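Local coordinates for probable hydrogenase maturation factor HypB (PDB 2HF9), which binds GTP, probably hydrolyses it slowly, is probably required for nickel insertion into [NiFe] hydrogenases during their maturation, and carries metal-binding sites of its own, at residues Ala21-Leu33 / His101-Asp113. Residues are numbered along the deposited sequence; the frame is centred on the assembly and turned at random.
Sequences ANKRLADKNRKLL and HLDAHLVGHALED. With ZN (zinc ion), chain D.
Asn29 fits knob-into-hole among Ala104, Val107, Gly108 and Leu111, its amide lying between two nearly parallel helices whose axes approach to 8.8 Å at 27°. With CG beside the backbone N (chi1 -67°), its ND2 donates almost straight to Ala104 O at 3.0 Å. Ala104 O lies in the plane of the Asn29 amide, while Gly108 N reaches that oxygen from the other face of the Ala104 carbonyl plane; ND2 also bonds Leu138 O. Asn29 OD1 rests 3.5 Å from Gly108 CA, where a side chain would be tightly placed. An alanine replacing Asn29 is likely to open a gap over Gly108 and leave Leu138 O without this donor.

Ala104 is the reciprocal knob, its CB pressed among Asn22, Leu25, Ala26 and Asn29. Asn22 swings toward it with CG opposite the backbone N (chi1 -176°), and OD1 accepts from Ala104 N at 2.9 Å, in the first turn of helix 104-111. A water donates to that OD1 and accepts from His105 N, while Asn22 ND2 holds Asp137 O. Leu25 runs alongside His105, CD1 3.6 Å from its CB.

Toward the C-terminal end, the Leu111 side chain slides past that of Leu32 in the opposite direction, CD1 against CD2, and crosses that of Leu33 at about a right angle, CD2 against CD2. Helix 18-35 thus packs on helix 104-111, which carries the zinc-binding His105 and His109; Leu33, Val107 and Leu111 pack on strand 121-125 and Ala110 on strand 90-95, at one edge of this chain's parallel sheet in the P-loop GTPase domain.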
ATOM      1  N   ALA A  21      23.570  -7.662  -7.655  1.00 28.63           N
ATOM      2  CA  ALA A  21      23.438  -9.086  -7.367  1.00 27.59           C
ATOM      3  C   ALA A  21      22.047  -9.608  -7.739  1.00 26.82           C
ATOM      4  O   ALA A  21      21.913 -10.717  -8.257  1.00 26.66           O
ATOM      5  CB  ALA A  21      23.739  -9.359  -5.901  1.00 27.70           C
ATOM      6  N   ASN A  22      21.021  -8.801  -7.467  1.00 25.89           N
ATOM      7  CA  ASN A  22      19.647  -9.138  -7.840  1.00 24.86           C
ATOM      8  C   ASN A  22      19.476  -9.287  -9.350  1.00 24.41           C
ATOM      9  O   ASN A  22      18.847 -10.240  -9.812  1.00 24.00           O
ATOM     10  CB  ASN A  22      18.658  -8.102  -7.301  1.00 24.63           C
ATOM     11  CG  ASN A  22      17.210  -8.480  -7.581  1.00 24.06           C
ATOM     12  OD1 ASN A  22      16.652  -9.366  -6.932  1.00 22.89           O
ATOM     13  ND2 ASN A  22      16.599  -7.810  -8.553  1.00 23.08           N
ATOM     14  N   LYS A  23      20.046  -8.347 -10.106  1.00 24.06           N
ATOM     15  CA  LYS A  23      19.965  -8.350 -11.573  1.00 24.01           C
ATOM     16  C   LYS A  23      20.586  -9.611 -12.177  1.00 23.43           C
ATOM     17  O   LYS A  23      20.020 -10.196 -13.103  1.00 23.39           O
ATOM     18  CB  LYS A  23      20.594  -7.072 -12.160  1.00 24.27           C
ATOM     19  CG  LYS A  23      20.693  -7.008 -13.699  1.00 25.42           C
ATOM     20  CD  LYS A  23      19.355  -7.213 -14.432  1.00 27.48           C
ATOM     21  CE  LYS A  23      18.474  -5.969 -14.437  1.00 28.68           C
ATOM     22  NZ  LYS A  23      17.628  -5.852 -13.214  1.00 29.09           N
ATOM     23  N   ARG A  24      21.734 -10.028 -11.642  1.00 22.90           N
ATOM     24  CA  ARG A  24      22.377 -11.282 -12.050  1.00 22.37           C
ATOM     25  C   ARG A  24      21.433 -12.469 -11.862  1.00 21.43           C
ATOM     26  O   ARG A  24      21.307 -13.317 -12.746  1.00 21.13           O
ATOM     27  CB  ARG A  24      23.669 -11.532 -11.258  1.00 22.52           C
ATOM     28  CG  ARG A  24      24.805 -10.545 -11.520  1.00 23.26           C
ATOM     29  CD  ARG A  24      26.156 -11.091 -11.038  1.00 23.37           C
ATOM     30  NE  ARG A  24      26.110 -11.630  -9.676  1.00 26.23           N
ATOM     31  CZ  ARG A  24      26.499 -10.974  -8.582  1.00 26.81           C
ATOM     32  NH1 ARG A  24      26.973  -9.736  -8.665  1.00 27.62           N
ATOM     33  NH2 ARG A  24      26.413 -11.561  -7.395  1.00 26.58           N
ATOM     34  N   LEU A  25      20.769 -12.516 -10.708  1.00 20.33           N
ATOM     35  CA  LEU A  25      19.866 -13.615 -10.383  1.00 19.34           C
ATOM     36  C   LEU A  25      18.587 -13.558 -11.214  1.00 18.77           C
ATOM     37  O   LEU A  25      18.043 -14.595 -11.592  1.00 18.25           O
ATOM     38  CB  LEU A  25      19.548 -13.634  -8.884  1.00 19.35           C
ATOM     39  CG  LEU A  25      20.722 -13.927  -7.942  1.00 19.08           C
ATOM     40  CD1 LEU A  25      20.233 -14.058  -6.514  1.00 18.57           C
ATOM     41  CD2 LEU A  25      21.482 -15.186  -8.359  1.00 19.19           C
ATOM     42  N   ALA A  26      18.124 -12.340 -11.493  1.00 18.36           N
ATOM     43  CA  ALA A  26      16.963 -12.117 -12.356  1.00 18.15           C
ATOM     44  C   ALA A  26      17.205 -12.633 -13.772  1.00 18.08           C
ATOM     45  O   ALA A  26      16.337 -13.282 -14.359  1.00 18.05           O
ATOM     46  CB  ALA A  26      16.599 -10.642 -12.383  1.00 18.11           C
ATOM     47  N   ASP A  27      18.389 -12.355 -14.313  1.00 18.12           N
ATOM     48  CA  ASP A  27      18.751 -12.815 -15.654  1.00 18.28           C
ATOM     49  C   ASP A  27      18.848 -14.332 -15.709  1.00 17.95           C
ATOM     50  O   ASP A  27      18.454 -14.945 -16.701  1.00 18.14           O
ATOM     51  CB  ASP A  27      20.056 -12.166 -16.124  1.00 18.62           C
ATOM     52  CG  ASP A  27      19.875 -10.711 -16.529  1.00 19.97           C
ATOM     53  OD1 ASP A  27      18.729 -10.293 -16.812  1.00 20.88           O
ATOM     54  OD2 ASP A  27      20.888  -9.977 -16.567  1.00 21.65           O
ATOM     55  N   LYS A  28      19.361 -14.926 -14.632  1.00 17.65           N
ATOM     56  CA  LYS A  28      19.438 -16.380 -14.492  1.00 17.34           C
ATOM     57  C   LYS A  28      18.049 -17.021 -14.405  1.00 16.86           C
ATOM     58  O   LYS A  28      17.810 -18.075 -15.003  1.00 16.53           O
ATOM     59  CB  LYS A  28      20.294 -16.754 -13.280  1.00 17.44           C
ATOM     60  CG  LYS A  28      21.762 -16.381 -13.460  1.00 18.24           C
ATOM     61  CD  LYS A  28      22.582 -16.609 -12.202  1.00 18.99           C
ATOM     62  CE  LYS A  28      24.021 -16.146 -12.418  1.00 20.25           C
ATOM     63  NZ  LYS A  28      24.739 -16.960 -13.449  1.00 20.42           N
ATOM     64  N   ASN A  29      17.147 -16.371 -13.669  1.00 16.43           N
ATOM     65  CA  ASN A  29      15.744 -16.784 -13.599  1.00 16.25           C
ATOM     66  C   ASN A  29      15.084 -16.769 -14.976  1.00 16.23           C
ATOM     67  O   ASN A  29      14.417 -17.733 -15.347  1.00 15.95           O
ATOM     68  CB  ASN A  29      14.943 -15.891 -12.638  1.00 15.77           C
ATOM     69  CG  ASN A  29      15.362 -16.047 -11.181  1.00 15.90           C
ATOM     70  OD1 ASN A  29      16.129 -16.946 -10.819  1.00 14.55           O
ATOM     71  ND2 ASN A  29      14.845 -15.159 -10.330  1.00 14.57           N
ATOM     72  N   ARG A  30      15.272 -15.674 -15.721  1.00 16.48           N
ATOM     73  CA  ARG A  30      14.706 -15.533 -17.070  1.00 17.01           C
ATOM     74  C   ARG A  30      15.228 -16.603 -18.023  1.00 16.84           C
ATOM     75  O   ARG A  30      14.460 -17.186 -18.785  1.00 16.69           O
ATOM     76  CB  ARG A  30      14.976 -14.141 -17.652  1.00 16.99           C
ATOM     77  CG  ARG A  30      13.760 -13.216 -17.660  1.00 18.13           C
ATOM     78  CD  ARG A  30      14.067 -11.856 -18.282  1.00 17.94           C
ATOM     79  NE  ARG A  30      15.179 -11.187 -17.605  1.00 19.95           N
ATOM     80  CZ  ARG A  30      15.055 -10.394 -16.543  1.00 20.11           C
ATOM     81  NH1 ARG A  30      13.861 -10.140 -16.022  1.00 19.87           N
ATOM     82  NH2 ARG A  30      16.133  -9.846 -16.005  1.00 20.14           N
ATOM     83  N   LYS A  31      16.534 -16.859 -17.962  1.00 16.94           N
ATOM     84  CA  LYS A  31      17.155 -17.911 -18.760  1.00 17.25           C
ATOM     85  C   LYS A  31      16.576 -19.291 -18.426  1.00 16.96           C
ATOM     86  O   LYS A  31      16.254 -20.065 -19.331  1.00 16.76           O
ATOM     87  CB  LYS A  31      18.693 -17.848 -18.625  1.00 17.68           C
ATOM     88  CG  LYS A  31      19.526 -19.051 -19.141  1.00 19.35           C
ATOM     89  CD  LYS A  31      19.001 -19.745 -20.413  1.00 21.74           C
ATOM     90  CE  LYS A  31      18.667 -18.796 -21.553  1.00 22.79           C
ATOM     91  NZ  LYS A  31      17.479 -19.305 -22.297  1.00 23.21           N
ATOM     92  N   LEU A  32      16.413 -19.580 -17.135  1.00 16.78           N
ATOM     93  CA  LEU A  32      15.818 -20.845 -16.698  1.00 16.55           C
ATOM     94  C   LEU A  32      14.385 -20.992 -17.210  1.00 16.40           C
ATOM     95  O   LEU A  32      13.994 -22.058 -17.691  1.00 16.31           O
ATOM     96  CB  LEU A  32      15.866 -20.979 -15.169  1.00 16.43           C
ATOM     97  CG  LEU A  32      15.197 -22.203 -14.524  1.00 16.74           C
ATOM     98  CD1 LEU A  32      15.915 -23.505 -14.876  1.00 16.36           C
ATOM     99  CD2 LEU A  32      15.096 -22.035 -13.008  1.00 16.74           C
ATOM    100  N   LEU A  33      13.611 -19.914 -17.105  1.00 16.27           N
ATOM    101  CA  LEU A  33      12.233 -19.901 -17.587  1.00 16.16           C
ATOM    102  C   LEU A  33      12.161 -20.102 -19.104  1.00 16.22           C
ATOM    103  O   LEU A  33      11.367 -20.919 -19.582  1.00 16.15           O
ATOM    104  CB  LEU A  33      11.529 -18.603 -17.173  1.00 16.15           C
ATOM    105  CG  LEU A  33      11.303 -18.397 -15.669  1.00 15.95           C
ATOM    106  CD1 LEU A  33      10.995 -16.941 -15.383  1.00 16.28           C
ATOM    107  CD2 LEU A  33      10.207 -19.297 -15.118  1.00 16.33           C
ATOM    108  N   HIS A 101       9.158  -6.226  -0.567  1.00 19.48           N
ATOM    109  CA  HIS A 101       9.265  -6.658  -1.960  1.00 18.57           C
ATOM    110  C   HIS A 101       9.737  -8.110  -2.012  1.00 17.88           C
ATOM    111  O   HIS A 101      10.401  -8.584  -1.090  1.00 17.35           O
ATOM    112  CB  HIS A 101      10.264  -5.776  -2.719  1.00 18.82           C
ATOM    113  CG  HIS A 101      11.673  -5.890  -2.220  1.00 19.15           C
ATOM    114  ND1 HIS A 101      12.179  -5.082  -1.225  1.00 19.98           N
ATOM    115  CD2 HIS A 101      12.677  -6.728  -2.570  1.00 19.76           C
ATOM    116  CE1 HIS A 101      13.437  -5.411  -0.991  1.00 20.04           C
ATOM    117  NE2 HIS A 101      13.763  -6.409  -1.792  1.00 20.20           N
ATOM    118  N   LEU A 102       9.384  -8.810  -3.086  1.00 17.12           N
ATOM    119  CA  LEU A 102      10.056 -10.059  -3.430  1.00 16.63           C
ATOM    120  C   LEU A 102      11.359  -9.704  -4.141  1.00 16.34           C
ATOM    121  O   LEU A 102      11.506  -8.590  -4.640  1.00 16.70           O
ATOM    122  CB  LEU A 102       9.181 -10.917  -4.352  1.00 16.35           C
ATOM    123  CG  LEU A 102       7.917 -11.575  -3.792  1.00 15.84           C
ATOM    124  CD1 LEU A 102       7.122 -12.188  -4.928  1.00 16.22           C
ATOM    125  CD2 LEU A 102       8.248 -12.628  -2.757  1.00 15.55           C
ATOM    126  N   ASP A 103      12.301 -10.642  -4.186  1.00 16.13           N
ATOM    127  CA  ASP A 103      13.523 -10.459  -4.977  1.00 15.91           C
ATOM    128  C   ASP A 103      13.802 -11.686  -5.854  1.00 15.62           C
ATOM    129  O   ASP A 103      13.153 -12.717  -5.700  1.00 15.51           O
ATOM    130  CB  ASP A 103      14.721 -10.073  -4.086  1.00 16.11           C
ATOM    131  CG  ASP A 103      15.162 -11.188  -3.137  1.00 16.97           C
ATOM    132  OD1 ASP A 103      14.760 -12.352  -3.317  1.00 16.99           O
ATOM    133  OD2 ASP A 103      15.939 -10.890  -2.202  1.00 18.71           O
ATOM    134  N   ALA A 104      14.750 -11.567  -6.781  1.00 15.52           N
ATOM    135  CA  ALA A 104      15.074 -12.666  -7.698  1.00 15.55           C
ATOM    136  C   ALA A 104      15.586 -13.916  -6.976  1.00 15.70           C
ATOM    137  O   ALA A 104      15.341 -15.041  -7.420  1.00 15.65           O
ATOM    138  CB  ALA A 104      16.075 -12.210  -8.740  1.00 15.47           C
ATOM    139  N   HIS A 105      16.291 -13.710  -5.865  1.00 15.54           N
ATOM    140  CA  HIS A 105      16.845 -14.800  -5.074  1.00 15.57           C
ATOM    141  C   HIS A 105      15.755 -15.730  -4.542  1.00 15.44           C
ATOM    142  O   HIS A 105      15.795 -16.942  -4.775  1.00 15.19           O
ATOM    143  CB  HIS A 105      17.701 -14.246  -3.926  1.00 15.57           C
ATOM    144  CG  HIS A 105      18.286 -15.304  -3.045  1.00 16.26           C
ATOM    145  ND1 HIS A 105      18.143 -15.293  -1.674  1.00 16.89           N
ATOM    146  CD2 HIS A 105      19.001 -16.413  -3.341  1.00 16.22           C
ATOM    147  CE1 HIS A 105      18.753 -16.348  -1.163  1.00 17.89           C
ATOM    148  NE2 HIS A 105      19.283 -17.044  -2.154  1.00 17.05           N
ATOM    149  N   LEU A 106      14.781 -15.154  -3.842  1.00 15.25           N
ATOM    150  CA  LEU A 106      13.679 -15.929  -3.286  1.00 15.46           C
ATOM    151  C   LEU A 106      12.831 -16.567  -4.392  1.00 15.05           C
ATOM    152  O   LEU A 106      12.429 -17.728  -4.274  1.00 14.80           O
ATOM    153  CB  LEU A 106      12.829 -15.074  -2.332  1.00 15.64           C
ATOM    154  CG  LEU A 106      13.091 -15.189  -0.817  1.00 16.56           C
ATOM    155  CD1 LEU A 106      14.563 -15.023  -0.440  1.00 17.94           C
ATOM    156  CD2 LEU A 106      12.236 -14.182  -0.052  1.00 16.60           C
ATOM    157  N   VAL A 107      12.590 -15.811  -5.465  1.00 14.61           N
ATOM    158  CA  VAL A 107      11.869 -16.313  -6.637  1.00 14.49           C
ATOM    159  C   VAL A 107      12.628 -17.472  -7.303  1.00 14.63           C
ATOM    160  O   VAL A 107      12.023 -18.472  -7.682  1.00 14.45           O
ATOM    161  CB  VAL A 107      11.543 -15.178  -7.653  1.00 14.38           C
ATOM    162  CG1 VAL A 107      11.079 -15.742  -8.998  1.00 13.95           C
ATOM    163  CG2 VAL A 107      10.489 -14.233  -7.075  1.00 14.27           C
ATOM    164  N   GLY A 108      13.947 -17.337  -7.424  1.00 14.69           N
ATOM    165  CA  GLY A 108      14.793 -18.408  -7.956  1.00 15.06           C
ATOM    166  C   GLY A 108      14.589 -19.734  -7.244  1.00 15.26           C
ATOM    167  O   GLY A 108      14.431 -20.776  -7.888  1.00 15.41           O
ATOM    168  N   HIS A 109      14.573 -19.688  -5.915  1.00 15.49           N
ATOM    169  CA  HIS A 109      14.349 -20.879  -5.092  1.00 15.96           C
ATOM    170  C   HIS A 109      12.916 -21.398  -5.168  1.00 16.11           C
ATOM    171  O   HIS A 109      12.684 -22.605  -5.103  1.00 16.06           O
ATOM    172  CB  HIS A 109      14.754 -20.612  -3.643  1.00 15.93           C
ATOM    173  CG  HIS A 109      16.236 -20.577  -3.442  1.00 15.97           C
ATOM    174  ND1 HIS A 109      17.031 -21.688  -3.625  1.00 16.61           N
ATOM    175  CD2 HIS A 109      17.070 -19.567  -3.102  1.00 16.06           C
ATOM    176  CE1 HIS A 109      18.292 -21.367  -3.396  1.00 16.65           C
ATOM    177  NE2 HIS A 109      18.343 -20.086  -3.075  1.00 16.90           N
ATOM    178  N   ALA A 110      11.960 -20.483  -5.311  1.00 16.26           N
ATOM    179  CA  ALA A 110      10.568 -20.875  -5.535  1.00 16.56           C
ATOM    180  C   ALA A 110      10.449 -21.705  -6.816  1.00 16.56           C
ATOM    181  O   ALA A 110       9.698 -22.684  -6.857  1.00 16.76           O
ATOM    182  CB  ALA A 110       9.666 -19.651  -5.591  1.00 16.43           C
ATOM    183  N   LEU A 111      11.211 -21.322  -7.842  1.00 16.72           N
ATOM    184  CA  LEU A 111      11.241 -22.034  -9.125  1.00 17.18           C
ATOM    185  C   LEU A 111      11.678 -23.495  -9.000  1.00 17.69           C
ATOM    186  O   LEU A 111      11.280 -24.335  -9.805  1.00 17.68           O
ATOM    187  CB  LEU A 111      12.131 -21.306 -10.143  1.00 17.01           C
ATOM    188  CG  LEU A 111      11.738 -19.892 -10.587  1.00 16.77           C
ATOM    189  CD1 LEU A 111      12.734 -19.342 -11.595  1.00 16.84           C
ATOM    190  CD2 LEU A 111      10.334 -19.863 -11.159  1.00 16.31           C
ATOM    191  N   GLU A 112      12.490 -23.786  -7.985  1.00 18.22           N
ATOM    192  CA  GLU A 112      12.949 -25.151  -7.715  1.00 18.79           C
ATOM    193  C   GLU A 112      11.804 -26.067  -7.266  1.00 19.01           C
ATOM    194  O   GLU A 112      11.883 -27.288  -7.431  1.00 19.07           O
ATOM    195  CB  GLU A 112      14.092 -25.146  -6.689  1.00 18.73           C
ATOM    196  CG  GLU A 112      15.361 -24.431  -7.175  1.00 19.18           C
ATOM    197  CD  GLU A 112      16.349 -24.110  -6.058  1.00 19.37           C
ATOM    198  OE1 GLU A 112      16.032 -24.332  -4.869  1.00 21.15           O
ATOM    199  OE2 GLU A 112      17.452 -23.624  -6.374  1.00 20.59           O
ATOM    200  N   ASP A 113      10.740 -25.474  -6.722  1.00 19.18           N
ATOM    201  CA  ASP A 113       9.559 -26.227  -6.279  1.00 19.59           C
ATOM    202  C   ASP A 113       8.504 -26.427  -7.378  1.00 19.38           C
ATOM    203  O   ASP A 113       7.432 -26.987  -7.128  1.00 19.46           O
ATOM    204  CB  ASP A 113       8.931 -25.562  -5.049  1.00 20.00           C
ATOM    205  CG  ASP A 113       9.706 -25.835  -3.772  1.00 21.36           C
ATOM    206  OD1 ASP A 113      10.334 -26.914  -3.658  1.00 23.20           O
ATOM    207  OD2 ASP A 113       9.682 -24.974  -2.871  1.00 23.39           O
TER
HETATM  208 ZN    ZN D 302      19.979 -18.758  -2.339  0.50 14.15          ZN
HETATM  209  O   HOH W   1      17.890 -11.236  -5.471  1.00 18.16           O